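Local coordinates for protein pectate lyase (Bacillus subtilis, PDB 5AMV) that cleaves polygalacturonate by calcium-dependent elimination, releasing oligosaccharides with an unsaturated galacturonosyl group at their non-reducing ends, at residues 100-105 with 167-172; 198-203 with 239-244; 270-275 with 292-297. All blocks are in the same frame, centred on the assembly; numbering follows the deposited sequence. Where two conformers were deposited one is given.

Contact 1: residues 100-105 with 167-172; sequences KEPSGT and PQWDPT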
loop_
_atom_site.group_PDB
_atom_site.type_symbol
_atom_site.label_atom_id
_atom_site.label_comp_id
_atom_site.label_asym_id
_atom_site.label_seq_id
_atom_site.Cartn_x
_atom_site.Cartn_y
_atom_site.Cartn_z
ATOM N N LYS A 100 20.095 7.055 20.013
ATOM C CA LYS A 100 18.871 7.691 20.494
ATOM C C LYS A 100 18.135 8.383 19.333
ATOM O O LYS A 100 18.763 8.741 18.330
ATOM C CB LYS A 100 19.186 8.696 21.612
ATOM C CG LYS A 100 20.423 9.594 21.329
ATOM C CD LYS A 100 20.761 10.531 22.513
ATOM C CE LYS A 100 22.096 11.288 22.307
ATOM N NZ LYS A 100 23.319 10.479 22.687
ATOM N N GLU A 101 16.825 8.587 19.486
ATOM C CA GLU A 101 16.009 9.282 18.479
ATOM C C GLU A 101 16.578 10.683 18.228
ATOM O O GLU A 101 16.859 11.410 19.195
ATOM C CB GLU A 101 14.556 9.405 18.966
ATOM C CG GLU A 101 13.619 10.091 17.960
ATOM C CD GLU A 101 12.172 10.093 18.411
ATOM O OE1 GLU A 101 11.928 9.950 19.634
ATOM O OE2 GLU A 101 11.289 10.237 17.534
ATOM N N PRO A 102 16.764 11.084 16.943
ATOM C CA PRO A 102 17.138 12.499 16.722
ATOM C C PRO A 102 16.202 13.496 17.385
ATOM O O PRO A 102 14.978 13.282 17.426
ATOM C CB PRO A 102 17.097 12.647 15.182
ATOM C CG PRO A 102 17.562 11.240 14.703
ATOM C CD PRO A 102 16.872 10.281 15.697
ATOM N N SER A 103 16.785 14.577 17.886
ATOM C CA SER A 103 16.033 15.633 18.557
ATOM C C SER A 103 16.855 16.906 18.478
ATOM O O SER A 103 18.034 16.877 18.104
ATOM C CB SER A 103 15.767 15.233 20.018
ATOM O OG SER A 103 16.980 15.153 20.737
ATOM N N GLY A 104 16.256 18.039 18.842
ATOM C CA GLY A 104 16.971 19.289 18.713
ATOM C C GLY A 104 16.727 19.943 17.359
ATOM O O GLY A 104 15.887 19.479 16.571
ATOM N N THR A 105 17.535 20.965 17.058
ATOM C CA THR A 105 17.297 21.916 15.959
ATOM C C THR A 105 17.052 21.263 14.599
ATOM O O THR A 105 16.066 21.560 13.910
ATOM C CB THR A 105 18.519 22.830 15.781
ATOM O OG1 THR A 105 18.930 23.343 17.058
ATOM C CG2 THR A 105 18.238 23.977 14.794
ATOM N N PRO A 167 13.039 12.308 4.536
ATOM C CA PRO A 167 13.007 11.093 5.346
ATOM C C PRO A 167 13.664 11.295 6.713
ATOM O O PRO A 167 14.677 11.994 6.823
ATOM C CB PRO A 167 13.860 10.096 4.526
ATOM C CG PRO A 167 14.049 10.651 3.193
ATOM C CD PRO A 167 13.706 12.122 3.239
ATOM N N GLN A 168 13.070 10.660 7.726
ATOM C CA GLN A 168 13.564 10.723 9.088
ATOM C C GLN A 168 14.604 9.628 9.343
ATOM O O GLN A 168 14.376 8.482 8.978
ATOM C CB GLN A 168 12.416 10.549 10.050
ATOM C CG GLN A 168 12.792 10.720 11.513
ATOM C CD GLN A 168 11.619 10.335 12.417
ATOM O OE1 GLN A 168 11.043 9.264 12.263
ATOM N NE2 GLN A 168 11.243 11.222 13.319
ATOM N N TRP A 169 15.725 9.968 9.975
ATOM C CA TRP A 169 16.661 8.944 10.431
ATOM C C TRP A 169 16.137 8.291 11.715
ATOM O O TRP A 169 15.816 8.995 12.702
ATOM C CB TRP A 169 18.047 9.583 10.663
ATOM C CG TRP A 169 19.054 8.630 11.278
ATOM C CD1 TRP A 169 19.728 8.838 12.445
ATOM C CD2 TRP A 169 19.508 7.370 10.754
ATOM N NE1 TRP A 169 20.588 7.776 12.692
ATOM C CE2 TRP A 169 20.471 6.859 11.679
ATOM C CE3 TRP A 169 19.226 6.629 9.593
ATOM C CZ2 TRP A 169 21.161 5.660 11.469
ATOM C CZ3 TRP A 169 19.916 5.413 9.378
ATOM C CH2 TRP A 169 20.863 4.933 10.327
ATOM N N ASP A 170 16.028 6.970 11.694
ATOM C CA ASP A 170 15.654 6.199 12.896
ATOM C C ASP A 170 16.747 5.180 13.172
ATOM O O ASP A 170 16.773 4.119 12.558
ATOM C CB ASP A 170 14.330 5.479 12.698
ATOM C CG ASP A 170 13.784 4.889 14.014
ATOM O OD1 ASP A 170 14.538 4.839 15.038
ATOM O OD2 ASP A 170 12.594 4.489 14.031
ATOM N N PRO A 171 17.673 5.504 14.089
ATOM C CA PRO A 171 18.857 4.629 14.288
ATOM C C PRO A 171 18.529 3.286 14.971
ATOM O O PRO A 171 19.344 2.360 14.916
ATOM C CB PRO A 171 19.772 5.478 15.181
ATOM C CG PRO A 171 18.821 6.355 15.938
ATOM C CD PRO A 171 17.681 6.686 14.986
ATOM N N THR A 172 17.342 3.178 15.560
ATOM C CA THR A 172 16.952 1.929 16.235
ATOM C C THR A 172 16.058 1.029 15.373
ATOM O O THR A 172 15.778 -0.120 15.734
ATOM C CB THR A 172 16.302 2.177 17.586
ATOM O OG1 THR A 172 15.122 2.965 17.435
ATOM C CG2 THR A 172 17.276 2.881 18.510
HETATM O O HOH W 1 9.273 10.720 15.651
#

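Contact 2: residues 198-203 with 239-244; sequences HCTFND and YNYYHD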
loop_
_atom_site.group_PDB
_atom_site.type_symbol
_atom_site.label_atom_id
_atom_site.label_comp_id
_atom_site.label_asym_id
_atom_site.label_seq_id
_atom_site.Cartn_x
_atom_site.Cartn_y
_atom_site.Cartn_z
ATOM N N HIS A 198 -8.525 -2.630 -9.370
ATOM C CA HIS A 198 -8.071 -2.174 -10.693
ATOM C C HIS A 198 -7.295 -0.853 -10.634
ATOM O O HIS A 198 -7.473 0.018 -11.509
ATOM C CB HIS A 198 -9.231 -2.089 -11.704
ATOM C CG HIS A 198 -9.636 -3.426 -12.284
ATOM N ND1 HIS A 198 -10.712 -4.132 -11.788
ATOM C CD2 HIS A 198 -9.119 -4.174 -13.287
ATOM C CE1 HIS A 198 -10.825 -5.271 -12.448
ATOM N NE2 HIS A 198 -9.877 -5.320 -13.370
ATOM N N CYS A 199 -6.452 -0.716 -9.603
ATOM C CA CYS A 199 -5.533 0.403 -9.519
ATOM C C CYS A 199 -4.118 -0.094 -9.818
ATOM O O CYS A 199 -3.851 -1.293 -9.773
ATOM C CB CYS A 199 -5.585 1.029 -8.116
ATOM S SG CYS A 199 -7.093 1.918 -7.790
ATOM N N THR A 200 -3.227 0.834 -10.184
ATOM C CA THR A 200 -1.799 0.558 -10.412
ATOM C C THR A 200 -1.030 1.393 -9.445
ATOM O O THR A 200 -1.432 2.532 -9.140
ATOM C CB THR A 200 -1.427 0.875 -11.872
ATOM O OG1 THR A 200 -2.105 -0.072 -12.718
ATOM C CG2 THR A 200 0.097 0.721 -12.079
ATOM N N PHE A 201 0.049 0.830 -8.901
ATOM C CA PHE A 201 0.888 1.529 -7.912
ATOM C C PHE A 201 2.336 1.347 -8.328
ATOM O O PHE A 201 2.780 0.222 -8.507
ATOM C CB PHE A 201 0.661 0.915 -6.509
ATOM C CG PHE A 201 -0.762 0.952 -6.068
ATOM C CD1 PHE A 201 -1.238 2.072 -5.389
ATOM C CD2 PHE A 201 -1.647 -0.117 -6.336
ATOM C CE1 PHE A 201 -2.560 2.146 -4.987
ATOM C CE2 PHE A 201 -3.005 -0.060 -5.941
ATOM C CZ PHE A 201 -3.472 1.064 -5.258
ATOM N N ASN A 202 3.072 2.451 -8.488
ATOM C CA ASN A 202 4.490 2.369 -8.844
ATOM C C ASN A 202 5.242 3.595 -8.329
ATOM O O ASN A 202 4.647 4.491 -7.744
ATOM C CB ASN A 202 4.658 2.179 -10.390
ATOM C CG ASN A 202 4.001 3.302 -11.178
ATOM O OD1 ASN A 202 4.322 4.467 -10.958
ATOM N ND2 ASN A 202 3.074 2.972 -12.071
ATOM N N ASP A 203 6.532 3.662 -8.622
ATOM C CA ASP A 203 7.342 4.776 -8.111
ATOM C C ASP A 203 7.614 5.857 -9.174
ATOM O O ASP A 203 8.547 6.646 -9.023
ATOM C CB ASP A 203 8.650 4.223 -7.494
ATOM C CG ASP A 203 8.414 3.576 -6.142
ATOM O OD1 ASP A 203 7.274 3.695 -5.582
ATOM O OD2 ASP A 203 9.370 2.951 -5.630
ATOM N N TYR A 239 -7.464 -7.197 -8.204
ATOM C CA TYR A 239 -7.081 -6.791 -9.571
ATOM C C TYR A 239 -6.225 -5.534 -9.615
ATOM O O TYR A 239 -6.326 -4.741 -10.576
ATOM C CB TYR A 239 -8.344 -6.650 -10.458
ATOM C CG TYR A 239 -9.025 -7.981 -10.733
ATOM C CD1 TYR A 239 -8.506 -8.846 -11.707
ATOM C CD2 TYR A 239 -10.139 -8.388 -9.993
ATOM C CE1 TYR A 239 -9.096 -10.081 -11.961
ATOM C CE2 TYR A 239 -10.733 -9.621 -10.240
ATOM C CZ TYR A 239 -10.205 -10.461 -11.208
ATOM O OH TYR A 239 -10.783 -11.691 -11.454
ATOM N N ASN A 240 -5.364 -5.347 -8.600
ATOM C CA ASN A 240 -4.453 -4.231 -8.673
ATOM C C ASN A 240 -3.109 -4.619 -9.225
ATOM O O ASN A 240 -2.749 -5.805 -9.161
ATOM C CB ASN A 240 -4.288 -3.561 -7.306
ATOM C CG ASN A 240 -5.607 -3.129 -6.709
ATOM O OD1 ASN A 240 -6.247 -2.179 -7.182
ATOM N ND2 ASN A 240 -6.024 -3.826 -5.657
ATOM N N TYR A 241 -2.360 -3.637 -9.733
ATOM C CA TYR A 241 -1.046 -3.913 -10.326
ATOM C C TYR A 241 0.013 -3.099 -9.577
ATOM O O TYR A 241 0.105 -1.869 -9.738
ATOM C CB TYR A 241 -1.051 -3.578 -11.830
ATOM C CG TYR A 241 0.239 -3.872 -12.597
ATOM C CD1 TYR A 241 1.266 -4.695 -12.068
ATOM C CD2 TYR A 241 0.407 -3.356 -13.891
ATOM C CE1 TYR A 241 2.417 -4.948 -12.786
ATOM C CE2 TYR A 241 1.561 -3.616 -14.614
ATOM C CZ TYR A 241 2.543 -4.432 -14.060
ATOM O OH TYR A 241 3.692 -4.690 -14.762
ATOM N N TYR A 242 0.768 -3.784 -8.725
ATOM C CA TYR A 242 1.849 -3.154 -7.979
ATOM C C TYR A 242 3.142 -3.430 -8.725
ATOM O O TYR A 242 3.463 -4.603 -9.028
ATOM C CB TYR A 242 1.938 -3.840 -6.622
ATOM C CG TYR A 242 0.698 -3.752 -5.742
ATOM C CD1 TYR A 242 -0.299 -4.726 -5.783
ATOM C CD2 TYR A 242 0.560 -2.702 -4.829
ATOM C CE1 TYR A 242 -1.423 -4.641 -4.936
ATOM C CE2 TYR A 242 -0.533 -2.649 -3.942
ATOM C CZ TYR A 242 -1.490 -3.600 -4.019
ATOM O OH TYR A 242 -2.588 -3.635 -3.196
ATOM N N HIS A 243 3.918 -2.388 -9.034
ATOM C CA HIS A 243 5.172 -2.633 -9.754
ATOM C C HIS A 243 6.281 -1.648 -9.454
ATOM O O HIS A 243 6.004 -0.481 -9.188
ATOM C CB HIS A 243 5.012 -2.905 -11.252
ATOM C CG HIS A 243 4.547 -1.736 -12.054
ATOM N ND1 HIS A 243 5.429 -0.876 -12.674
ATOM C CD2 HIS A 243 3.309 -1.332 -12.425
ATOM C CE1 HIS A 243 4.757 0.042 -13.347
ATOM N NE2 HIS A 243 3.467 -0.223 -13.230
ATOM N N ASP A 244 7.511 -2.158 -9.459
ATOM C CA ASP A 244 8.738 -1.316 -9.356
ATOM C C ASP A 244 8.662 -0.465 -8.086
ATOM O O ASP A 244 8.533 0.774 -8.118
ATOM C CB ASP A 244 8.898 -0.473 -10.639
ATOM C CG ASP A 244 9.042 -1.350 -11.838
ATOM O OD1 ASP A 244 10.039 -2.103 -11.934
ATOM O OD2 ASP A 244 8.105 -1.373 -12.648
HETATM O O HOH W 2 8.356 2.591 -10.520
#

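Contact 3: residues 270-275 with 292-297; sequences HNRYKN and NNYYEG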
loop_
_atom_site.group_PDB
_atom_site.type_symbol
_atom_site.label_atom_id
_atom_site.label_comp_id
_atom_site.label_asym_id
_atom_site.label_seq_id
_atom_site.Cartn_x
_atom_site.Cartn_y
_atom_site.Cartn_z
ATOM N N HIS A 270 -6.304 -11.674 -7.142
ATOM C CA HIS A 270 -6.001 -11.292 -8.526
ATOM C C HIS A 270 -5.144 -10.041 -8.657
ATOM O O HIS A 270 -5.216 -9.322 -9.686
ATOM C CB HIS A 270 -7.302 -11.159 -9.322
ATOM C CG HIS A 270 -8.027 -12.455 -9.511
ATOM N ND1 HIS A 270 -9.036 -12.870 -8.663
ATOM C CD2 HIS A 270 -7.894 -13.422 -10.447
ATOM C CE1 HIS A 270 -9.498 -14.044 -9.073
ATOM N NE2 HIS A 270 -8.806 -14.410 -10.143
ATOM N N ASN A 271 -4.336 -9.785 -7.637
ATOM C CA ASN A 271 -3.331 -8.746 -7.784
ATOM C C ASN A 271 -2.050 -9.208 -8.444
ATOM O O ASN A 271 -1.646 -10.378 -8.338
ATOM C CB ASN A 271 -3.008 -8.146 -6.433
ATOM C CG ASN A 271 -4.235 -7.611 -5.748
ATOM O OD1 ASN A 271 -4.804 -6.578 -6.158
ATOM N ND2 ASN A 271 -4.673 -8.306 -4.680
ATOM N N ARG A 272 -1.407 -8.270 -9.141
ATOM C CA ARG A 272 -0.128 -8.518 -9.788
ATOM C C ARG A 272 0.967 -7.745 -9.076
ATOM O O ARG A 272 0.771 -6.562 -8.807
ATOM C CB ARG A 272 -0.228 -8.062 -11.253
ATOM C CG ARG A 272 1.034 -8.341 -12.070
ATOM C CD ARG A 272 0.794 -7.898 -13.533
ATOM N NE ARG A 272 1.980 -8.226 -14.334
ATOM C CZ ARG A 272 2.173 -7.795 -15.577
ATOM N NH1 ARG A 272 1.265 -7.006 -16.152
ATOM N NH2 ARG A 272 3.255 -8.161 -16.243
ATOM N N TYR A 273 2.080 -8.422 -8.760
ATOM C CA TYR A 273 3.240 -7.780 -8.097
ATOM C C TYR A 273 4.440 -8.058 -8.971
ATOM O O TYR A 273 4.909 -9.194 -9.040
ATOM C CB TYR A 273 3.485 -8.357 -6.683
ATOM C CG TYR A 273 2.280 -8.256 -5.742
ATOM C CD1 TYR A 273 1.269 -9.214 -5.761
ATOM C CD2 TYR A 273 2.172 -7.199 -4.820
ATOM C CE1 TYR A 273 0.171 -9.129 -4.908
ATOM C CE2 TYR A 273 1.112 -7.135 -3.931
ATOM C CZ TYR A 273 0.100 -8.070 -4.013
ATOM O OH TYR A 273 -0.996 -8.023 -3.196
ATOM N N LYS A 274 4.942 -7.024 -9.640
ATOM C CA LYS A 274 6.064 -7.194 -10.564
ATOM C C LYS A 274 7.213 -6.279 -10.127
ATOM O O LYS A 274 7.036 -5.077 -9.924
ATOM C CB LYS A 274 5.648 -6.832 -11.972
ATOM C CG LYS A 274 6.859 -6.962 -12.961
ATOM C CD LYS A 274 6.409 -6.868 -14.390
ATOM C CE LYS A 274 7.612 -6.992 -15.287
ATOM N NZ LYS A 274 7.309 -7.037 -16.759
ATOM N N ASN A 275 8.379 -6.861 -9.891
ATOM C CA ASN A 275 9.501 -6.062 -9.371
ATOM C C ASN A 275 9.107 -5.292 -8.103
ATOM O O ASN A 275 9.358 -4.095 -7.954
ATOM C CB ASN A 275 10.105 -5.150 -10.452
ATOM C CG ASN A 275 10.549 -5.910 -11.653
ATOM O OD1 ASN A 275 11.092 -7.007 -11.538
ATOM N ND2 ASN A 275 10.426 -5.288 -12.820
ATOM N N ASN A 292 -5.098 -16.307 -5.646
ATOM C CA ASN A 292 -5.032 -15.962 -7.068
ATOM C C ASN A 292 -4.210 -14.699 -7.381
ATOM O O ASN A 292 -4.560 -13.960 -8.308
ATOM C CB ASN A 292 -6.446 -15.804 -7.706
ATOM C CG ASN A 292 -7.224 -17.106 -7.829
ATOM O OD1 ASN A 292 -8.434 -17.067 -8.071
ATOM N ND2 ASN A 292 -6.540 -18.264 -7.688
ATOM N N ASN A 293 -3.134 -14.457 -6.628
ATOM C CA ASN A 293 -2.239 -13.342 -6.931
ATOM C C ASN A 293 -1.060 -13.876 -7.719
ATOM O O ASN A 293 -0.718 -15.066 -7.622
ATOM C CB ASN A 293 -1.803 -12.641 -5.634
ATOM C CG ASN A 293 -2.970 -12.096 -4.847
ATOM O OD1 ASN A 293 -3.612 -11.107 -5.228
ATOM N ND2 ASN A 293 -3.324 -12.787 -3.765
ATOM N N TYR A 294 -0.418 -12.993 -8.490
ATOM C CA TYR A 294 0.674 -13.374 -9.363
ATOM C C TYR A 294 1.865 -12.488 -8.979
ATOM O O TYR A 294 1.721 -11.260 -8.951
ATOM C CB TYR A 294 0.332 -13.168 -10.829
ATOM C CG TYR A 294 1.484 -13.564 -11.709
ATOM C CD1 TYR A 294 1.973 -14.884 -11.706
ATOM C CD2 TYR A 294 2.086 -12.621 -12.546
ATOM C CE1 TYR A 294 3.012 -15.257 -12.489
ATOM C CE2 TYR A 294 3.176 -12.992 -13.371
ATOM C CZ TYR A 294 3.630 -14.313 -13.326
ATOM O OH TYR A 294 4.688 -14.658 -14.122
ATOM N N TYR A 295 2.987 -13.116 -8.644
ATOM C CA TYR A 295 4.191 -12.394 -8.203
ATOM C C TYR A 295 5.285 -12.738 -9.189
ATOM O O TYR A 295 5.511 -13.933 -9.519
ATOM C CB TYR A 295 4.629 -12.843 -6.770
ATOM C CG TYR A 295 3.516 -12.825 -5.735
ATOM C CD1 TYR A 295 2.551 -13.827 -5.727
ATOM C CD2 TYR A 295 3.425 -11.786 -4.793
ATOM C CE1 TYR A 295 1.505 -13.825 -4.787
ATOM C CE2 TYR A 295 2.356 -11.770 -3.857
ATOM C CZ TYR A 295 1.431 -12.798 -3.875
ATOM O OH TYR A 295 0.367 -12.844 -2.989
ATOM N N GLU A 296 6.021 -11.720 -9.672
ATOM C CA GLU A 296 7.080 -11.992 -10.667
ATOM C C GLU A 296 8.207 -11.008 -10.463
ATOM O O GLU A 296 7.973 -9.829 -10.181
ATOM C CB GLU A 296 6.567 -11.881 -12.111
ATOM C CG GLU A 296 5.743 -10.579 -12.354
ATOM C CD GLU A 296 5.452 -10.335 -13.833
ATOM O OE1 GLU A 296 6.285 -10.669 -14.720
ATOM O OE2 GLU A 296 4.413 -9.733 -14.105
ATOM N N GLY A 297 9.432 -11.498 -10.593
ATOM C CA GLY A 297 10.604 -10.661 -10.388
ATOM C C GLY A 297 11.856 -11.464 -10.474
ATOM O O GLY A 297 11.832 -12.624 -10.899
HETATM O O HOH W 3 5.932 -9.678 -17.102
HETATM O O HOH W 4 -0.491 -10.646 -1.945
#

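Contact 1: residues 100-105 with 167-172
Pro102 sets its ring against the backbone of Trp169 and the side chain of Pro171, and this apolar meeting carries the contact, with no direct hydrogen bond between the two segments. Its CB is directed toward strand 168-170 and brings the rest of the ring up to it. CG then meets two parts of Trp169: the carbonyl O, and the indole, whose CD1 lies 3.9 Å from Pro102 CG. The two side chains cross at about a right angle, and CG comes to the indole obliquely. CD, the last ring atom, lies 3.4 Å from Trp169 O and 3.8 Å from Pro171 CD, so the two prolines meet tip to tip through their CD methylenes. With CG of Trp169 opposite its backbone N (chi1 174°), the indole swings so that CD1 comes within reach of Pro102 CG. Pro171 also reaches the main chain of Lys100, its CG 3.4 Å from Lys100 O. At the wetter margin a water takes a hydrogen from Gln168 NE2 and may donate to Glu101 OE2, a doubtful link because Glu101 has two conformers. Gln168 NE2 has a direct partner as well, Glu107 OE2. Pro102 is thus wedged between strand 168-170 and the helices around it, packing on Tyr88 and Tyr92 of helix 85-92 and on Glu107 of helix 105-121. The strand itself pairs antiparallel with 178-180, where Asp170 is joined through the backbone to Asn178, a residue of the glycan pocket.

Contact 2: residues 198-203 with 239-244
Phe201 and Tyr242 pair across two parallel strands and lie side by side on the densely packed face, their rings nearly parallel but slid apart. Closest are Phe201 CD2 and Tyr242 CE2, 3.7 Å apart. Asn240 CB comes in the plane of the phenyl ring at its edge, and Cys199 N donates to Asn240 OD1 at 2.8 Å, in the carbonyl plane and on a lone pair. Main-chain bonds continue the register from Tyr241 N to Cys199 O, Phe201 N to Tyr241 O and His243 N to Phe201 O. Ahead of the strands, the His198 ring receives Tyr239 CB over the centre of one face, 3.5 Å from the centroid. With an alanine replacing His198, Tyr239 CB would probably lose its aromatic cover and a gap open beside the tyrosine ring.

The side of Thr200 and Tyr241 is looser and partly open to solvent. Near it, His243 takes the cramped position between its backbone N and carbonyl carbon (chi1 68°), which lays one ring face over Asn202 CB. Past it the strands part, and a water links Asp203 N to Asp244 O. His243 ND1 donates to Asp244 OD2 at 2.7 Å, a bond lying in the imidazole plane that fixes the ring's rotation. The carboxylate is likely to hold the proton on ND1, while the inner face relies on aromatic carbon and a buried amide.

Contact 3: residues 270-275 with 292-297
Segments 270-275 and 292-297 run parallel, their strand axes 4.8 Å apart with 4° between their directions, and Arg272, Tyr273 and Lys274 pair in register with Tyr294, Tyr295 and Glu296. Main-chain bonds alternate along them, from Tyr294 N to Asn271 O through to Asn275 N to Glu296 O at the corner. Before the strands begin, Asn293 OD1 is gripped twice by Asn271, from its backbone N at 2.8 Å and from its side-chain ND2 at 3.0 Å. The two amides are almost coplanar, although both donors are tilted out of the acceptor's carbonyl plane. Asn271 OD1 in turn accepts from Asn240 N, and Asn271 ND2 also bonds Met237 O. One step earlier, Asn292 CB sits over the centre of a face of the His270 ring, 3.7 Å from the centroid.

Tyr273 and Tyr295 lie side by side with parallel, slipped rings; Tyr273 CD1 is 3.4 Å from Tyr295 CE2. A water bonds the Tyr295 hydroxyl, which also bonds Trp310 NE1, and, weakly, that of Tyr273. The opposite face carries charge. Glu296 has its CG between backbone N and carbonyl carbon (chi1 48°), which sends the carboxylate across to the neighbouring strand. The extended Arg272 meets it side-on, NE and NH2 each 2.9 Å from the single atom Glu296 OE2, with the groups nearly coplanar at 17°. NE approaches almost along the C-O bond, whereas NH2 is met by the syn lone pair of Glu296 OE2. The methylenes of Lys274 pass at a slant over Glu296, Lys274 CD 3.5 Å from Glu296 OE2, and a water joins Lys274 NZ to Glu296 OE1. The coil-to-coil register, with stacked aromatic and asparagine rows, is characteristic of the parallel beta-helix of polysaccharide lyase family 1.

Contacts 2 and 3 belong to successive coils of the beta-helix and touch directly: strands 235-245 and 266-274 are neighbours, and Tyr242 N lies 2.8 Å from Arg272 O. Both build the same aromatic and asparagine rows, Tyr242 meeting Tyr273 and Asn240 N bonding to Asn271 OD1. Contact 2 is the more buried, whereas contact 3 adds a salt bridge on its partly exposed face. Contact 1 is of another kind. Its centre is about 31 Å from that of contact 2, at the periphery, where a loop between helices meets a short strand by proline and indole packing and a water, with none of the strand-to-strand hydrogen bonding of the other two.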